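Local coordinates for protein yciO (Escherichia coli, PDB 1K7J) that is of unknown function but probably binds double-stranded RNA, as YrdC-like proteins are thought to do, at residues F65-R70 against K117-R122; T98-G103 against T182-L187. All coordinates share one frame; numbering follows the deposited sequence.

Interaction 1: residues F65-R70 against K117-R122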
loop_
_atom_site.group_PDB
_atom_site.type_symbol
_atom_site.label_atom_id
_atom_site.label_comp_id
_atom_site.label_asym_id
_atom_site.label_seq_id
_atom_site.Cartn_x
_atom_site.Cartn_y
_atom_site.Cartn_z
ATOM N N PHE A 65 -5.833 -0.607 -7.347
ATOM C CA PHE A 65 -5.441 -1.242 -6.100
ATOM C C PHE A 65 -3.983 -0.816 -5.983
ATOM O O PHE A 65 -3.462 -0.127 -6.862
ATOM C CB PHE A 65 -5.498 -2.767 -6.212
ATOM C CG PHE A 65 -6.846 -3.348 -5.929
ATOM C CD1 PHE A 65 -7.351 -3.363 -4.634
ATOM C CD2 PHE A 65 -7.610 -3.891 -6.955
ATOM C CE1 PHE A 65 -8.600 -3.913 -4.365
ATOM C CE2 PHE A 65 -8.859 -4.442 -6.696
ATOM C CZ PHE A 65 -9.353 -4.452 -5.399
ATOM N N THR A 66 -3.325 -1.222 -4.906
ATOM C CA THR A 66 -1.926 -0.884 -4.713
ATOM C C THR A 66 -1.155 -2.131 -4.329
ATOM O O THR A 66 -1.655 -2.971 -3.585
ATOM C CB THR A 66 -1.742 0.150 -3.580
ATOM O OG1 THR A 66 -2.394 1.374 -3.937
ATOM C CG2 THR A 66 -0.258 0.429 -3.339
ATOM N N LEU A 67 0.045 -2.273 -4.875
ATOM C CA LEU A 67 0.898 -3.385 -4.495
ATOM C C LEU A 67 2.018 -2.716 -3.711
ATOM O O LEU A 67 2.745 -1.876 -4.248
ATOM C CB LEU A 67 1.464 -4.119 -5.713
ATOM C CG LEU A 67 0.492 -5.006 -6.501
ATOM C CD1 LEU A 67 1.258 -5.746 -7.583
ATOM C CD2 LEU A 67 -0.190 -6.004 -5.566
HETATM N N MSE A 68 2.115 -3.055 -2.431
HETATM C CA MSE A 68 3.142 -2.504 -1.551
HETATM C C MSE A 68 4.375 -3.379 -1.783
HETATM O O MSE A 68 4.382 -4.560 -1.426
HETATM C CB MSE A 68 2.659 -2.585 -0.097
HETATM C CG MSE A 68 3.347 -1.647 0.886
HETATM SE SE MSE A 68 2.943 0.249 0.580
HETATM C CE MSE A 68 1.058 0.322 1.155
ATOM N N CYS A 69 5.410 -2.790 -2.386
ATOM C CA CYS A 69 6.632 -3.514 -2.736
ATOM C C CYS A 69 7.861 -3.183 -1.901
ATOM O O CYS A 69 8.033 -2.059 -1.435
ATOM C CB CYS A 69 6.963 -3.271 -4.209
ATOM S SG CYS A 69 5.652 -3.728 -5.361
ATOM N N ARG A 70 8.734 -4.174 -1.756
ATOM C CA ARG A 70 9.956 -4.032 -0.977
ATOM C C ARG A 70 10.898 -2.966 -1.530
ATOM O O ARG A 70 11.432 -2.146 -0.782
ATOM C CB ARG A 70 10.689 -5.374 -0.930
ATOM C CG ARG A 70 11.944 -5.379 -0.071
ATOM C CD ARG A 70 11.605 -5.350 1.411
ATOM N NE ARG A 70 12.808 -5.324 2.240
ATOM C CZ ARG A 70 13.690 -6.316 2.311
ATOM N NH1 ARG A 70 13.506 -7.424 1.606
ATOM N NH2 ARG A 70 14.769 -6.194 3.076
ATOM N N LYS A 117 -5.887 -2.177 -17.197
ATOM C CA LYS A 117 -5.014 -3.256 -16.723
ATOM C C LYS A 117 -3.862 -2.718 -15.877
ATOM O O LYS A 117 -2.767 -3.290 -15.841
ATOM C CB LYS A 117 -4.455 -4.050 -17.908
ATOM C CG LYS A 117 -5.508 -4.506 -18.913
ATOM C CD LYS A 117 -6.592 -5.338 -18.253
ATOM C CE LYS A 117 -7.676 -5.715 -19.254
ATOM N NZ LYS A 117 -8.806 -6.431 -18.599
ATOM N N THR A 118 -4.127 -1.620 -15.183
ATOM C CA THR A 118 -3.125 -0.983 -14.345
ATOM C C THR A 118 -3.304 -1.295 -12.867
ATOM O O THR A 118 -4.308 -1.873 -12.447
ATOM C CB THR A 118 -3.180 0.538 -14.501
ATOM O OG1 THR A 118 -4.520 0.986 -14.257
ATOM C CG2 THR A 118 -2.745 0.948 -15.899
ATOM N N ILE A 119 -2.307 -0.899 -12.086
ATOM C CA ILE A 119 -2.324 -1.081 -10.644
ATOM C C ILE A 119 -1.270 -0.139 -10.069
ATOM O O ILE A 119 -0.272 0.162 -10.729
ATOM C CB ILE A 119 -2.030 -2.558 -10.256
ATOM C CG1 ILE A 119 -2.161 -2.736 -8.741
ATOM C CG2 ILE A 119 -0.656 -2.977 -10.758
ATOM C CD1 ILE A 119 -2.308 -4.189 -8.311
ATOM N N GLY A 120 -1.509 0.351 -8.858
ATOM C CA GLY A 120 -0.571 1.265 -8.234
ATOM C C GLY A 120 0.575 0.522 -7.579
ATOM O O GLY A 120 0.358 -0.473 -6.886
HETATM N N MSE A 121 1.794 0.997 -7.812
HETATM C CA MSE A 121 2.989 0.384 -7.247
HETATM C C MSE A 121 3.520 1.344 -6.191
HETATM O O MSE A 121 3.674 2.541 -6.451
HETATM C CB MSE A 121 4.023 0.148 -8.346
HETATM C CG MSE A 121 3.475 -0.639 -9.547
HETATM SE SE MSE A 121 2.666 -2.346 -9.071
HETATM C CE MSE A 121 4.278 -3.281 -8.587
ATOM N N ARG A 122 3.811 0.821 -5.007
ATOM C CA ARG A 122 4.253 1.678 -3.914
ATOM C C ARG A 122 5.316 1.038 -3.030
ATOM O O ARG A 122 5.123 -0.059 -2.508
ATOM C CB ARG A 122 3.016 2.045 -3.091
ATOM C CG ARG A 122 3.205 2.937 -1.882
ATOM C CD ARG A 122 1.817 3.221 -1.316
ATOM N NE ARG A 122 1.817 3.786 0.031
ATOM C CZ ARG A 122 0.708 4.094 0.693
ATOM N NH1 ARG A 122 -0.474 3.891 0.127
ATOM N NH2 ARG A 122 0.778 4.605 1.916
HETATM O O HOH W 1 -5.782 -1.952 -9.915
HETATM O O HOH W 2 -1.378 3.758 -2.792
#
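R122 lays its long side chain beside that of M68, a selenomethionine, and the two side chains lie together on one face of the neighbouring parallel strands 66-68 and 118-122. Leaving the backbone, CB of R122 packs against the methyl CG2 of T66 at 3.7 Å. CG, set anti to the backbone N (chi1 180°), and then CD both run along SE of M68. NE passes under the methyl CE of M68, and that methyl lies 3.6 Å above the guanidinium plane, toward its rim. M68 reaches this place because its chain bends at both chi2 and chi3, folding CE back over the group. At the tip, NH1 of R122 gives one hydrogen bond to S144 OG and another to a water that also bonds T66 OG1, while NH2 has a weak bond to T34 OG1. An arginine suits the site because its extended methylenes join the apolar packing while the buried charge finds polar partners at the end.

On the other face the side chains that meet across the strands are apolar. CD1 of I119 presses on CG of L67 at 3.4 Å, tighter than usual, the two side chains crossing at about a right angle. SE of M121, also a selenomethionine, touches CD1 of L67, and its methyl CE reaches SG of C69 at 3.5 Å. G120, having no side chain, lets the backbones come close, with T66 CA and G120 CA 4.3 Å apart. Four backbone bonds join the strands: G120 N to F65 O, L67 N to G120 O at 2.7 Å (161°), R122 N to L67 O, and C69 N to R122 O. A sulfate ion, probably from the crystallisation liquor, lies near T66 and may mark a pocket beside this inner parallel strand pair of the mixed sheet of the YrdC-like fold.

Interaction 2: residues T98-G103 against T182-L187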
loop_
_atom_site.group_PDB
_atom_site.type_symbol
_atom_site.label_atom_id
_atom_site.label_comp_id
_atom_site.label_asym_id
_atom_site.label_seq_id
_atom_site.Cartn_x
_atom_site.Cartn_y
_atom_site.Cartn_z
ATOM N N THR A 98 2.923 6.708 -5.143
ATOM C CA THR A 98 2.246 5.529 -5.661
ATOM C C THR A 98 2.338 5.763 -7.165
ATOM O O THR A 98 1.940 6.820 -7.661
ATOM C CB THR A 98 0.770 5.458 -5.259
ATOM O OG1 THR A 98 0.673 5.288 -3.843
ATOM C CG2 THR A 98 0.093 4.276 -5.951
ATOM N N PHE A 99 2.882 4.794 -7.889
ATOM C CA PHE A 99 3.036 4.936 -9.330
ATOM C C PHE A 99 2.087 4.003 -10.060
ATOM O O PHE A 99 2.101 2.797 -9.828
ATOM C CB PHE A 99 4.480 4.620 -9.727
ATOM C CG PHE A 99 5.500 5.502 -9.058
ATOM C CD1 PHE A 99 5.608 6.845 -9.403
ATOM C CD2 PHE A 99 6.350 4.988 -8.077
ATOM C CE1 PHE A 99 6.549 7.669 -8.783
ATOM C CE2 PHE A 99 7.295 5.804 -7.452
ATOM C CZ PHE A 99 7.392 7.150 -7.809
ATOM N N ILE A 100 1.257 4.556 -10.937
ATOM C CA ILE A 100 0.323 3.726 -11.685
ATOM C C ILE A 100 1.017 3.190 -12.930
ATOM O O ILE A 100 1.507 3.956 -13.761
ATOM C CB ILE A 100 -0.937 4.511 -12.104
ATOM C CG1 ILE A 100 -1.571 5.172 -10.877
ATOM C CG2 ILE A 100 -1.928 3.573 -12.784
ATOM C CD1 ILE A 100 -1.809 4.235 -9.717
ATOM N N LEU A 101 1.059 1.866 -13.038
ATOM C CA LEU A 101 1.696 1.186 -14.159
ATOM C C LEU A 101 0.871 -0.031 -14.558
ATOM O O LEU A 101 -0.050 -0.431 -13.848
ATOM C CB LEU A 101 3.100 0.722 -13.754
ATOM C CG LEU A 101 4.121 1.823 -13.455
ATOM C CD1 LEU A 101 5.178 1.302 -12.501
ATOM C CD2 LEU A 101 4.742 2.309 -14.758
ATOM N N LYS A 102 1.194 -0.615 -15.704
ATOM C CA LYS A 102 0.488 -1.810 -16.136
ATOM C C LYS A 102 1.076 -2.982 -15.360
ATOM O O LYS A 102 2.296 -3.105 -15.240
ATOM C CB LYS A 102 0.674 -2.031 -17.638
ATOM C CG LYS A 102 0.011 -0.965 -18.495
ATOM C CD LYS A 102 0.096 -1.306 -19.974
ATOM C CE LYS A 102 -0.621 -2.610 -20.288
ATOM N NZ LYS A 102 -0.567 -2.938 -21.746
ATOM N N GLY A 103 0.207 -3.839 -14.830
ATOM C CA GLY A 103 0.671 -4.986 -14.070
ATOM C C GLY A 103 1.093 -6.147 -14.948
ATOM O O GLY A 103 0.544 -6.350 -16.031
ATOM N N THR A 182 -0.065 9.491 -0.237
ATOM C CA THR A 182 1.023 9.523 -1.205
ATOM C C THR A 182 0.632 10.361 -2.415
ATOM O O THR A 182 -0.552 10.585 -2.687
ATOM C CB THR A 182 1.353 8.124 -1.765
ATOM O OG1 THR A 182 0.184 7.587 -2.396
ATOM C CG2 THR A 182 1.827 7.186 -0.673
ATOM N N THR A 183 1.640 10.837 -3.132
ATOM C CA THR A 183 1.386 11.564 -4.359
ATOM C C THR A 183 1.255 10.433 -5.368
ATOM O O THR A 183 2.102 9.534 -5.416
ATOM C CB THR A 183 2.564 12.471 -4.720
ATOM O OG1 THR A 183 2.530 13.622 -3.869
ATOM C CG2 THR A 183 2.495 12.903 -6.184
ATOM N N VAL A 184 0.181 10.452 -6.147
ATOM C CA VAL A 184 -0.047 9.404 -7.129
ATOM C C VAL A 184 0.289 9.917 -8.520
ATOM O O VAL A 184 -0.268 10.916 -8.975
ATOM C CB VAL A 184 -1.515 8.925 -7.094
ATOM C CG1 VAL A 184 -1.728 7.804 -8.102
ATOM C CG2 VAL A 184 -1.871 8.450 -5.692
ATOM N N ILE A 185 1.214 9.230 -9.182
ATOM C CA ILE A 185 1.643 9.599 -10.524
ATOM C C ILE A 185 1.355 8.451 -11.480
ATOM O O ILE A 185 1.767 7.321 -11.231
ATOM C CB ILE A 185 3.165 9.862 -10.585
ATOM C CG1 ILE A 185 3.580 10.904 -9.543
ATOM C CG2 ILE A 185 3.551 10.325 -11.993
ATOM C CD1 ILE A 185 2.997 12.281 -9.771
ATOM N N ASP A 186 0.639 8.734 -12.562
ATOM C CA ASP A 186 0.360 7.709 -13.561
ATOM C C ASP A 186 1.529 7.823 -14.534
ATOM O O ASP A 186 1.751 8.885 -15.118
ATOM C CB ASP A 186 -0.954 8.001 -14.286
ATOM C CG ASP A 186 -1.322 6.913 -15.286
ATOM O OD1 ASP A 186 -0.417 6.419 -15.993
ATOM O OD2 ASP A 186 -2.518 6.561 -15.375
ATOM N N LEU A 187 2.283 6.741 -14.696
ATOM C CA LEU A 187 3.448 6.748 -15.575
ATOM C C LEU A 187 3.235 6.051 -16.913
ATOM O O LEU A 187 4.175 5.920 -17.699
ATOM C CB LEU A 187 4.643 6.111 -14.859
ATOM C CG LEU A 187 5.181 6.831 -13.620
ATOM C CD1 LEU A 187 6.293 6.004 -12.981
ATOM C CD2 LEU A 187 5.698 8.211 -14.013
#
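A parallel strand pairing near one end of the mixed sheet joins T98-L101 to T182-L187, with T98 facing V184, F99 facing I185 and I100 facing D186. Backbone bonds alternate along it: T98 N to T183 O, I185 N to T98 O, I100 N to I185 O at 2.8 Å (165°), and L187 N to I100 O.

A side-chain bond extends the pairing beyond the strand end. The hydroxyls of T98 and T182 meet at 2.8 Å from OG1 to OG1, the two side chains crossing at about a right angle. T182 holds its OG1 between its own backbone N and carbonyl carbon (chi1 59°), which turns the hydroxyl to T98. Threonine fits both positions, since its branched carbon favours extended backbone while the hydroxyl supplies the link.

On the same face V184 sends CG1 to CG1 of I100 at 3.8 Å, a contact of two beta-branched chains that suit a strand. I100 also packs its CB on the backbone of D186, whose carboxylate is turned to T188 and R116. Across the sheet, CD1 of L187 lies obliquely against the ring of F99, 3.7 Å from its CD1, and CB of I185 comes to the same ring atom. CB of L187 meets CD2 of L101 at 3.8 Å, completing an apolar cluster.

Helix 83-90 covers that cluster through L88 and M89, strand 118-122 flanks 97-102 on one side, and the outermost strand 193-196 borders 183-186 on the other.

In the fold
Interactions 1 and 2 are adjacent pairings in one mixed sheet, their centres about 8 Å apart. Strands 97-102 and 118-122 follow each other in the chain and lie antiparallel side by side, with a parallel partner on the outer flank of each, giving the order 66-68, 118-122, 97-102, 183-186. Probable hydrogen bonds from M121 N to F99 O (2.7 Å) and from I119 N to L101 O join the two contacts, and R122 also packs on T98. Along the chain the segments alternate, so distant parts of the sequence interleave in a single sheet. Both contacts have a threonine, T66 and T182, near bound sulfate; this is probably from the crystallisation liquor, though it may mark a pocket.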